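Local coordinates for glycoside hydrolase family 16 protein (Bacteroides ovatus, PDB 7KR6) that probably hydrolyses beta-glucans such as mixed-linkage glucan, cutting internal glycosidic bonds as an endo-glucanase, at residues A[171-174]-A[175-179]. The protein carries 1 engineered substitution. Residues are numbered along the deposited sequence; the frame is centred on the assembly and turned at random.
Sequences YGPS and AAAHE
Tyr171 and Glu179 pair at the mouth of a beta hairpin of the glycoside hydrolase family 16 beta-sandwich (jelly roll), whose loop joins antiparallel strands 164-171 and 179-186. In this hydrogen-bonded pair Tyr171 N donates to Glu179 O at 3.1 Å, and Glu179 N returns a bond to Tyr171 O at 2.9 Å. At the turn, Ala177 N bonds to Ser174 O at 3.0 Å from above the carbonyl plane, and weakly to Ser174 OG.

Both side chains of the pair lie on the same face of the strands. Glu179 CB sits over one face of the Tyr171 ring in a CH-pi contact, 3.8 Å from the centroid and displaced toward the rim. A chi1 of 56° sets the tyrosine CG between its backbone N and carbonyl carbon and turns a ring face to Glu179 CB. The glutamate chain is extended beyond CG and brings OE1 to 3.3 Å from Tyr171 CE2, with the carboxylate plane turned 57° from the ring.

Pro173 CD meets Ala177 CB. A beta carbon on Gly172 would jam against Tyr171 O and Ala177 O; its CA instead makes a CA-H...O contact with Ala177 O.

His178 NE2 bonds to His170 ND1, of the glycan pocket. Tyr171 OH bonds to Gln181, and Glu179 OE1 to Tyr183 of the second subunit, which ties this hairpin to the dimer contact. One water donates to Glu179 OE1 and lies 2.6 Å from Tyr171 OH.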
# COMPACT_ATOMS: atom_id res chain seq x y z
N TYR A 171 4.82 0.34 11.96
CA TYR A 171 5.82 0.19 13.03
C TYR A 171 7.05 1.01 12.65
O TYR A 171 7.05 1.72 11.64
CB TYR A 171 6.06 -1.31 13.24
CG TYR A 171 6.48 -2.07 12.02
CD1 TYR A 171 5.53 -2.56 11.14
CD2 TYR A 171 7.82 -2.29 11.70
CE1 TYR A 171 5.90 -3.22 9.98
CE2 TYR A 171 8.21 -2.98 10.57
CZ TYR A 171 7.24 -3.46 9.69
OH TYR A 171 7.63 -4.17 8.56
N GLY A 172 8.05 0.98 13.52
CA GLY A 172 9.30 1.74 13.31
C GLY A 172 9.47 2.77 14.40
O GLY A 172 8.51 3.10 15.09
N PRO A 173 10.72 3.21 14.65
CA PRO A 173 10.99 4.00 15.84
C PRO A 173 10.52 5.46 15.83
O PRO A 173 10.49 6.06 16.94
CB PRO A 173 12.52 3.91 15.99
CG PRO A 173 13.03 3.62 14.60
CD PRO A 173 11.93 2.77 13.95
N SER A 174 10.13 6.00 14.68
CA SER A 174 9.63 7.39 14.54
C SER A 174 8.86 7.51 13.24
O SER A 174 9.00 6.60 12.42
CB SER A 174 10.81 8.35 14.52
OG SER A 174 11.46 8.21 13.27
N ALA A 175 8.18 8.63 13.02
CA ALA A 175 7.46 8.93 11.77
C ALA A 175 8.47 8.97 10.61
O ALA A 175 8.12 8.51 9.50
CB ALA A 175 6.70 10.23 11.85
N ALA A 176 9.68 9.48 10.86
CA ALA A 176 10.76 9.57 9.85
C ALA A 176 11.21 8.17 9.42
O ALA A 176 11.75 8.02 8.28
CB ALA A 176 11.93 10.37 10.42
N ALA A 177 11.04 7.17 10.29
CA ALA A 177 11.55 5.79 10.12
C ALA A 177 10.34 4.82 10.08
O ALA A 177 10.47 3.66 10.51
CB ALA A 177 12.46 5.42 11.24
N HIS A 178 9.24 5.31 9.54
CA HIS A 178 7.94 4.59 9.43
C HIS A 178 8.11 3.39 8.50
O HIS A 178 8.72 3.53 7.40
CB HIS A 178 6.86 5.53 8.92
CG HIS A 178 5.55 4.89 8.58
ND1 HIS A 178 5.06 4.91 7.31
CD2 HIS A 178 4.69 4.15 9.31
CE1 HIS A 178 3.89 4.30 7.29
NE2 HIS A 178 3.65 3.80 8.51
N GLU A 179 7.59 2.24 8.89
CA GLU A 179 7.55 1.04 8.02
C GLU A 179 6.09 0.60 7.95
O GLU A 179 5.43 0.63 8.98
CB GLU A 179 8.41 -0.08 8.61
CG GLU A 179 9.90 0.29 8.62
CD GLU A 179 10.74 -0.85 9.16
OE1 GLU A 179 10.66 -1.95 8.67
OE2 GLU A 179 11.46 -0.63 10.15
O HOH W 1 10.08 -4.97 8.53